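Local coordinates for 39 kDa initiator binding protein (Trichomonas vaginalis, PDB 1PP7), which binds the initiator element of core promoters through its N-terminal DNA-binding domain, and so probably takes part in starting transcription, at residues W59-K69 with G101-R112. Numbering follows the deposited sequence.
Sequences WISDTEFKMKK and GWTQWKRSGFTR. With nucleotides of chain B.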
ATOM      1  N   TRP C  59       8.528  -2.903  -3.993  1.00 32.82           N
ATOM      2  CA  TRP C  59       9.066  -2.223  -5.171  1.00 33.41           C
ATOM      3  C   TRP C  59       9.753  -3.234  -6.093  1.00 36.39           C
ATOM      4  O   TRP C  59      10.458  -4.157  -5.644  1.00 37.80           O
ATOM      5  CB  TRP C  59      10.109  -1.180  -4.779  1.00 26.78           C
ATOM      6  CG  TRP C  59       9.572  -0.035  -3.958  1.00 33.67           C
ATOM      7  CD1 TRP C  59       9.750   0.165  -2.610  1.00 29.90           C
ATOM      8  CD2 TRP C  59       8.809   1.094  -4.439  1.00 26.94           C
ATOM      9  NE1 TRP C  59       9.150   1.341  -2.239  1.00 37.55           N
ATOM     10  CE2 TRP C  59       8.570   1.929  -3.338  1.00 30.94           C
ATOM     11  CE3 TRP C  59       8.317   1.473  -5.694  1.00 30.73           C
ATOM     12  CZ2 TRP C  59       7.861   3.105  -3.442  1.00 24.90           C
ATOM     13  CZ3 TRP C  59       7.614   2.643  -5.807  1.00 27.92           C
ATOM     14  CH2 TRP C  59       7.387   3.448  -4.685  1.00 30.86           C
ATOM     15  N   ILE C  60       9.560  -3.071  -7.382  1.00 39.17           N
ATOM     16  CA  ILE C  60      10.253  -3.947  -8.319  1.00 40.88           C
ATOM     17  C   ILE C  60      11.374  -3.060  -8.972  1.00 42.18           C
ATOM     18  O   ILE C  60      12.307  -3.553  -9.584  1.00 45.07           O
ATOM     19  CB  ILE C  60       9.241  -4.577  -9.330  1.00 38.11           C
ATOM     20  CG1 ILE C  60       8.572  -3.502 -10.169  1.00 31.38           C
ATOM     21  CG2 ILE C  60       8.143  -5.339  -8.545  1.00 36.74           C
ATOM     22  CD1 ILE C  60       7.403  -4.043 -10.945  1.00 39.30           C
ATOM     23  N   SER C  61      11.275  -1.748  -8.810  1.00 39.78           N
ATOM     24  CA  SER C  61      12.307  -0.843  -9.306  1.00 42.38           C
ATOM     25  C   SER C  61      12.206   0.450  -8.491  1.00 44.16           C
ATOM     26  O   SER C  61      11.402   0.518  -7.540  1.00 45.77           O
ATOM     27  CB  SER C  61      12.133  -0.564 -10.800  1.00 40.24           C
ATOM     28  OG  SER C  61      10.952   0.164 -11.073  1.00 47.24           O
ATOM     29  N   ASP C  62      13.010   1.460  -8.822  1.00 45.29           N
ATOM     30  CA  ASP C  62      12.945   2.743  -8.107  1.00 45.13           C
ATOM     31  C   ASP C  62      11.546   3.354  -8.274  1.00 44.27           C
ATOM     32  O   ASP C  62      11.107   4.184  -7.443  1.00 45.90           O
ATOM     33  CB  ASP C  62      13.962   3.767  -8.659  1.00 50.79           C
ATOM     34  CG  ASP C  62      15.374   3.638  -8.044  1.00 58.29           C
ATOM     35  OD1 ASP C  62      15.510   3.163  -6.877  1.00 56.25           O
ATOM     36  OD2 ASP C  62      16.349   4.050  -8.745  1.00 59.85           O
ATOM     37  N   THR C  63      10.828   2.923  -9.314  1.00 37.86           N
ATOM     38  CA  THR C  63       9.517   3.519  -9.606  1.00 35.32           C
ATOM     39  C   THR C  63       8.243   2.685  -9.811  1.00 31.54           C
ATOM     40  O   THR C  63       7.184   3.235 -10.091  1.00 29.60           O
ATOM     41  CB  THR C  63       9.643   4.428 -10.837  1.00 32.04           C
ATOM     42  OG1 THR C  63      10.052   3.639 -11.956  1.00 32.45           O
ATOM     43  CG2 THR C  63      10.685   5.493 -10.615  1.00 31.53           C
ATOM     44  N   GLU C  64       8.328   1.378  -9.681  1.00 27.91           N
ATOM     45  CA  GLU C  64       7.163   0.561  -9.882  1.00 28.34           C
ATOM     46  C   GLU C  64       7.068  -0.377  -8.699  1.00 29.39           C
ATOM     47  O   GLU C  64       8.084  -0.751  -8.112  1.00 32.54           O
ATOM     48  CB  GLU C  64       7.305  -0.229 -11.217  1.00 33.59           C
ATOM     49  CG  GLU C  64       7.778   0.683 -12.371  1.00 40.06           C
ATOM     50  CD  GLU C  64       7.660   0.081 -13.805  1.00 49.79           C
ATOM     51  OE1 GLU C  64       7.981   0.835 -14.785  1.00 45.52           O
ATOM     52  OE2 GLU C  64       7.255  -1.118 -13.962  1.00 51.00           O
ATOM     53  N   PHE C  65       5.854  -0.755  -8.332  1.00 29.26           N
ATOM     54  CA  PHE C  65       5.642  -1.693  -7.232  1.00 24.04           C
ATOM     55  C   PHE C  65       4.565  -2.657  -7.683  1.00 22.65           C
ATOM     56  O   PHE C  65       3.832  -2.405  -8.639  1.00 20.57           O
ATOM     57  CB  PHE C  65       5.207  -0.985  -5.908  1.00 26.54           C
ATOM     58  CG  PHE C  65       3.895  -0.199  -5.983  1.00 26.28           C
ATOM     59  CD1 PHE C  65       3.886   1.150  -6.427  1.00 27.39           C
ATOM     60  CD2 PHE C  65       2.709  -0.749  -5.494  1.00 24.67           C
ATOM     61  CE1 PHE C  65       2.737   1.927  -6.375  1.00 26.16           C
ATOM     62  CE2 PHE C  65       1.530   0.018  -5.427  1.00 26.10           C
ATOM     63  CZ  PHE C  65       1.543   1.365  -5.870  1.00 31.67           C
ATOM     64  N   LYS C  66       4.492  -3.787  -7.000  1.00 21.87           N
ATOM     65  CA  LYS C  66       3.499  -4.765  -7.316  1.00 21.76           C
ATOM     66  C   LYS C  66       2.826  -4.992  -6.013  1.00 23.97           C
ATOM     67  O   LYS C  66       3.429  -4.744  -4.964  1.00 21.90           O
ATOM     68  CB  LYS C  66       4.128  -6.061  -7.807  1.00 21.72           C
ATOM     69  CG  LYS C  66       5.210  -6.668  -6.883  1.00 28.68           C
ATOM     70  CD  LYS C  66       5.452  -8.115  -7.353  1.00 30.43           C
ATOM     71  CE  LYS C  66       6.878  -8.626  -7.047  1.00 39.46           C
ATOM     72  NZ  LYS C  66       7.021 -10.153  -7.250  1.00 39.89           N
ATOM     73  N   MET C  67       1.590  -5.487  -6.062  1.00 27.01           N
ATOM     74  CA  MET C  67       0.869  -5.730  -4.836  1.00 30.67           C
ATOM     75  C   MET C  67      -0.235  -6.717  -5.089  1.00 31.88           C
ATOM     76  O   MET C  67      -0.551  -7.011  -6.236  1.00 29.74           O
ATOM     77  CB  MET C  67       0.265  -4.402  -4.289  1.00 32.87           C
ATOM     78  CG  MET C  67      -1.008  -3.902  -4.985  1.00 31.35           C
ATOM     79  SD  MET C  67      -1.701  -2.378  -4.141  1.00 39.57           S
ATOM     80  CE  MET C  67      -1.499  -1.174  -5.339  1.00 22.48           C
ATOM     81  N   LYS C  68      -0.770  -7.266  -3.994  1.00 34.81           N
ATOM     82  CA  LYS C  68      -1.922  -8.139  -4.038  1.00 36.59           C
ATOM     83  C   LYS C  68      -3.008  -7.232  -3.396  1.00 35.31           C
ATOM     84  O   LYS C  68      -3.072  -7.077  -2.176  1.00 33.30           O
ATOM     85  CB  LYS C  68      -1.649  -9.393  -3.211  1.00 43.26           C
ATOM     86  CG  LYS C  68      -0.708 -10.374  -3.889  1.00 50.53           C
ATOM     87  CD  LYS C  68      -0.874 -11.773  -3.317  1.00 57.15           C
ATOM     88  CE  LYS C  68       0.062 -12.766  -4.034  1.00 64.62           C
ATOM     89  NZ  LYS C  68      -0.205 -14.241  -3.818  1.00 67.25           N
ATOM     90  N   LYS C  69      -3.849  -6.602  -4.207  1.00 34.07           N
ATOM     91  CA  LYS C  69      -4.844  -5.687  -3.627  1.00 35.98           C
ATOM     92  C   LYS C  69      -5.699  -6.326  -2.544  1.00 36.69           C
ATOM     93  O   LYS C  69      -5.992  -5.713  -1.526  1.00 35.43           O
ATOM     94  CB  LYS C  69      -5.724  -5.084  -4.716  1.00 24.64           C
ATOM     95  CG  LYS C  69      -4.891  -4.304  -5.668  1.00 25.68           C
ATOM     96  CD  LYS C  69      -5.706  -3.496  -6.596  1.00 22.65           C
ATOM     97  CE  LYS C  69      -6.228  -4.358  -7.735  1.00 20.36           C
ATOM     98  NZ  LYS C  69      -7.352  -3.638  -8.399  1.00 24.09           N
ATOM     99  N   GLY C 101      -3.430 -12.870  -8.420  1.00 42.86           N
ATOM    100  CA  GLY C 101      -3.606 -11.805  -7.441  1.00 40.87           C
ATOM    101  C   GLY C 101      -2.582 -10.674  -7.416  1.00 38.99           C
ATOM    102  O   GLY C 101      -2.631  -9.774  -6.574  1.00 42.42           O
ATOM    103  N   TRP C 102      -1.617 -10.718  -8.308  1.00 36.31           N
ATOM    104  CA  TRP C 102      -0.621  -9.674  -8.306  1.00 36.04           C
ATOM    105  C   TRP C 102      -0.942  -8.654  -9.380  1.00 35.76           C
ATOM    106  O   TRP C 102      -1.360  -9.004 -10.504  1.00 36.58           O
ATOM    107  CB  TRP C 102       0.756 -10.240  -8.572  1.00 33.47           C
ATOM    108  CG  TRP C 102       1.296 -10.962  -7.434  1.00 35.00           C
ATOM    109  CD1 TRP C 102       1.258 -12.307  -7.219  1.00 30.56           C
ATOM    110  CD2 TRP C 102       2.044 -10.392  -6.362  1.00 34.00           C
ATOM    111  NE1 TRP C 102       1.959 -12.616  -6.073  1.00 35.68           N
ATOM    112  CE2 TRP C 102       2.454 -11.470  -5.524  1.00 35.23           C
ATOM    113  CE3 TRP C 102       2.420  -9.076  -6.029  1.00 24.61           C
ATOM    114  CZ2 TRP C 102       3.221 -11.274  -4.363  1.00 33.36           C
ATOM    115  CZ3 TRP C 102       3.166  -8.876  -4.895  1.00 28.23           C
ATOM    116  CH2 TRP C 102       3.568  -9.976  -4.062  1.00 36.00           C
ATOM    117  N   THR C 103      -0.713  -7.401  -9.035  1.00 30.70           N
ATOM    118  CA  THR C 103      -0.972  -6.326  -9.937  1.00 31.44           C
ATOM    119  C   THR C 103       0.270  -5.415  -9.814  1.00 34.34           C
ATOM    120  O   THR C 103       0.980  -5.491  -8.805  1.00 33.76           O
ATOM    121  CB  THR C 103      -2.411  -5.803  -9.546  1.00 32.05           C
ATOM    122  OG1 THR C 103      -3.157  -5.539 -10.738  1.00 36.14           O
ATOM    123  CG2 THR C 103      -2.418  -4.707  -8.591  1.00 14.76           C
ATOM    124  N   GLN C 104       0.612  -4.656 -10.867  1.00 35.39           N
ATOM    125  CA  GLN C 104       1.800  -3.784 -10.832  1.00 30.04           C
ATOM    126  C   GLN C 104       1.420  -2.374 -11.062  1.00 30.02           C
ATOM    127  O   GLN C 104       0.463  -2.113 -11.801  1.00 25.81           O
ATOM    128  CB  GLN C 104       2.787  -4.187 -11.890  1.00 39.49           C
ATOM    129  CG  GLN C 104       4.021  -4.822 -11.323  1.00 43.98           C
ATOM    130  CD  GLN C 104       4.816  -5.499 -12.370  1.00 47.70           C
ATOM    131  OE1 GLN C 104       5.189  -4.872 -13.377  1.00 48.84           O
ATOM    132  NE2 GLN C 104       5.087  -6.806 -12.163  1.00 50.08           N
ATOM    133  N   TRP C 105       2.202  -1.456 -10.473  1.00 28.00           N
ATOM    134  CA  TRP C 105       1.891  -0.029 -10.515  1.00 25.38           C
ATOM    135  C   TRP C 105       2.997   0.989 -10.535  1.00 26.97           C
ATOM    136  O   TRP C 105       4.102   0.693 -10.151  1.00 28.36           O
ATOM    137  CB  TRP C 105       1.047   0.362  -9.292  1.00 25.72           C
ATOM    138  CG  TRP C 105      -0.158  -0.442  -9.132  1.00 29.10           C
ATOM    139  CD1 TRP C 105      -0.217  -1.731  -8.717  1.00 26.19           C
ATOM    140  CD2 TRP C 105      -1.496  -0.060  -9.464  1.00 25.81           C
ATOM    141  NE1 TRP C 105      -1.480  -2.180  -8.779  1.00 29.95           N
ATOM    142  CE2 TRP C 105      -2.304  -1.181  -9.230  1.00 28.39           C
ATOM    143  CE3 TRP C 105      -2.082   1.112  -9.931  1.00 25.08           C
ATOM    144  CZ2 TRP C 105      -3.694  -1.174  -9.450  1.00 25.26           C
ATOM    145  CZ3 TRP C 105      -3.449   1.128 -10.158  1.00 25.58           C
ATOM    146  CH2 TRP C 105      -4.241  -0.015  -9.918  1.00 27.00           C
ATOM    147  N   LYS C 106       2.619   2.228 -10.903  1.00 26.98           N
ATOM    148  CA  LYS C 106       3.490   3.400 -10.912  1.00 29.03           C
ATOM    149  C   LYS C 106       2.601   4.641 -10.785  1.00 31.65           C
ATOM    150  O   LYS C 106       1.408   4.591 -11.034  1.00 35.97           O
ATOM    151  CB  LYS C 106       4.361   3.474 -12.176  1.00 32.16           C
ATOM    152  CG  LYS C 106       3.964   4.523 -13.219  1.00 28.58           C
ATOM    153  CD  LYS C 106       4.085   3.959 -14.616  1.00 35.60           C
ATOM    154  CE  LYS C 106       4.464   5.017 -15.682  1.00 41.54           C
ATOM    155  NZ  LYS C 106       3.473   6.083 -15.930  1.00 39.56           N
ATOM    156  N   ARG C 107       3.175   5.767 -10.387  1.00 32.96           N
ATOM    157  CA  ARG C 107       2.396   6.996 -10.200  1.00 30.17           C
ATOM    158  C   ARG C 107       3.463   8.053 -10.215  1.00 32.82           C
ATOM    159  O   ARG C 107       4.497   7.887  -9.571  1.00 37.92           O
ATOM    160  CB  ARG C 107       1.680   6.970  -8.848  1.00 26.60           C
ATOM    161  CG  ARG C 107       0.878   8.247  -8.568  1.00 30.29           C
ATOM    162  CD  ARG C 107       0.586   8.452  -7.092  1.00 24.40           C
ATOM    163  NE  ARG C 107      -0.432   9.470  -6.840  1.00 26.70           N
ATOM    164  CZ  ARG C 107      -0.351  10.412  -5.883  1.00 26.37           C
ATOM    165  NH1 ARG C 107       0.708  10.505  -5.071  1.00 23.22           N
ATOM    166  NH2 ARG C 107      -1.357  11.241  -5.708  1.00 18.52           N
ATOM    167  N   SER C 108       3.256   9.145 -10.931  1.00 35.86           N
ATOM    168  CA  SER C 108       4.330  10.125 -11.018  1.00 36.44           C
ATOM    169  C   SER C 108       4.760  10.713  -9.645  1.00 34.58           C
ATOM    170  O   SER C 108       3.940  11.114  -8.834  1.00 33.50           O
ATOM    171  CB  SER C 108       3.952  11.212 -12.054  1.00 33.67           C
ATOM    172  OG  SER C 108       3.003  12.108 -11.497  1.00 45.05           O
ATOM    173  N   GLY C 109       6.064  10.721  -9.390  1.00 36.72           N
ATOM    174  CA  GLY C 109       6.581  11.236  -8.141  1.00 39.31           C
ATOM    175  C   GLY C 109       6.396  10.283  -6.958  1.00 42.96           C
ATOM    176  O   GLY C 109       6.567  10.670  -5.785  1.00 41.62           O
ATOM    177  N   PHE C 110       6.037   9.039  -7.261  1.00 38.24           N
ATOM    178  CA  PHE C 110       5.835   8.052  -6.231  1.00 35.09           C
ATOM    179  C   PHE C 110       6.952   6.990  -6.440  1.00 35.05           C
ATOM    180  O   PHE C 110       6.889   6.115  -7.323  1.00 32.76           O
ATOM    181  CB  PHE C 110       4.403   7.506  -6.366  1.00 29.81           C
ATOM    182  CG  PHE C 110       4.004   6.574  -5.262  1.00 30.93           C
ATOM    183  CD1 PHE C 110       4.318   5.203  -5.330  1.00 29.02           C
ATOM    184  CD2 PHE C 110       3.379   7.063  -4.111  1.00 29.99           C
ATOM    185  CE1 PHE C 110       4.020   4.350  -4.265  1.00 29.53           C
ATOM    186  CE2 PHE C 110       3.080   6.198  -3.032  1.00 32.00           C
ATOM    187  CZ  PHE C 110       3.404   4.849  -3.117  1.00 29.07           C
ATOM    188  N   THR C 111       7.975   7.073  -5.604  1.00 33.05           N
ATOM    189  CA  THR C 111       9.124   6.195  -5.735  1.00 34.73           C
ATOM    190  C   THR C 111       9.667   5.769  -4.393  1.00 36.72           C
ATOM    191  O   THR C 111       9.203   6.242  -3.334  1.00 35.97           O
ATOM    192  CB  THR C 111      10.301   6.921  -6.453  1.00 35.43           C
ATOM    193  OG1 THR C 111      10.853   7.938  -5.592  1.00 35.36           O
ATOM    194  CG2 THR C 111       9.828   7.611  -7.668  1.00 37.23           C
ATOM    195  N   ARG C 112      10.695   4.913  -4.482  1.00 38.09           N
ATOM    196  CA  ARG C 112      11.427   4.363  -3.350  1.00 37.91           C
ATOM    197  C   ARG C 112      11.649   5.462  -2.341  1.00 35.28           C
ATOM    198  O   ARG C 112      11.389   5.255  -1.175  1.00 38.23           O
ATOM    199  CB  ARG C 112      12.769   3.784  -3.821  1.00 39.82           C
ATOM    200  CG  ARG C 112      13.574   2.943  -2.800  1.00 45.25           C
ATOM    201  CD  ARG C 112      13.603   1.451  -3.156  1.00 50.96           C
ATOM    202  NE  ARG C 112      14.061   1.201  -4.525  1.00 48.39           N
ATOM    203  CZ  ARG C 112      14.164  -0.008  -5.071  1.00 48.87           C
ATOM    204  NH1 ARG C 112      13.836  -1.085  -4.375  1.00 49.49           N
ATOM    205  NH2 ARG C 112      14.616  -0.148  -6.310  1.00 48.80           N
TER
ATOM    206  P    DA B   3      -7.790  -6.209 -11.215  1.00 42.62           P
ATOM    207  OP1  DA B   3      -6.589  -5.951 -12.072  1.00 36.25           O
ATOM    208  OP2  DA B   3      -7.665  -6.293  -9.741  1.00 39.70           O
ATOM    209  O5'  DA B   3      -8.861  -5.083 -11.515  1.00 40.74           O
ATOM    210  C5'  DA B   3      -8.952  -4.521 -12.817  1.00 34.58           C
ATOM    211  C4'  DA B   3     -10.105  -3.549 -12.860  1.00 40.17           C
ATOM    212  O4'  DA B   3     -11.371  -4.216 -12.612  1.00 38.71           O
ATOM    213  C3'  DA B   3     -10.056  -2.380 -11.866  1.00 36.38           C
ATOM    214  O3'  DA B   3     -10.582  -1.314 -12.617  1.00 38.91           O
ATOM    215  C2'  DA B   3     -11.102  -2.768 -10.841  1.00 34.19           C
ATOM    216  C1'  DA B   3     -12.127  -3.388 -11.760  1.00 34.15           C
ATOM    217  N9   DA B   3     -13.206  -4.167 -11.144  1.00 31.05           N
ATOM    218  C8   DA B   3     -13.181  -4.995 -10.038  1.00 32.30           C
ATOM    219  N7   DA B   3     -14.362  -5.508  -9.731  1.00 27.49           N
ATOM    220  C5   DA B   3     -15.209  -4.985 -10.692  1.00 28.91           C
ATOM    221  C6   DA B   3     -16.606  -5.122 -10.906  1.00 30.73           C
ATOM    222  N6   DA B   3     -17.407  -5.874 -10.135  1.00 26.28           N
ATOM    223  N1   DA B   3     -17.152  -4.443 -11.952  1.00 30.07           N
ATOM    224  C2   DA B   3     -16.342  -3.688 -12.728  1.00 28.07           C
ATOM    225  N3   DA B   3     -15.015  -3.488 -12.629  1.00 30.48           N
ATOM    226  C4   DA B   3     -14.508  -4.168 -11.578  1.00 27.65           C
TER
HETATM  227  O   HOH W   1       9.828   3.353   0.080  1.00 29.93           O
HETATM  228  O   HOH W   2       5.743   5.207  -9.320  1.00 38.72           O
HETATM  229  O   HOH W   3       1.455 -15.787  -5.486  1.00 46.29           O
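Central strands 65-67 and 102-106 pair antiparallel in the four-stranded sheet of this helix-turn-helix-clan DNA-binding domain. Phe-65 exchanges two backbone hydrogen bonds with Trp-105, and Met-67 two with Thr-103; Trp-105 N to Phe-65 O is 2.6 Å. On the face carrying these residues, Trp-105 CB sits over the Phe-65 ring, 3.8 Å from its centroid, while Met-67, bent at chi3 (114°), lays CE over the pyrrole ring of Trp-105, 3.7 Å from its centroid. Phe-65 CE1 meets Phe-110 CE1 at 3.5 Å with the rings inclined at 50°, and Phe-110 reaches on to Trp-59, completing an aromatic cluster against helix 34-45. On the other face Lys-66 and Gln-104 project; Lys-66 NZ makes a cation-pi contact 4.7 Å from the centroid of the Trp-102 six-membered ring, while Lys-68 CG packs on the opposite face, so the indole is clasped between two lysine chains. Arg-112 ties down the 60-64 turn, its N bonding Asp-62 O at 3.1 Å and its guanidinium edge making a long salt bridge to Asp-62 OD1. Just past the strand, starting helix 69-76, Lys-69, also bonded to Asn-84, bonds weakly through NZ to OP2 of DA3 of chain B (3.0 Å), consistent with charge attraction to the backbone, a contact that by itself reads no base.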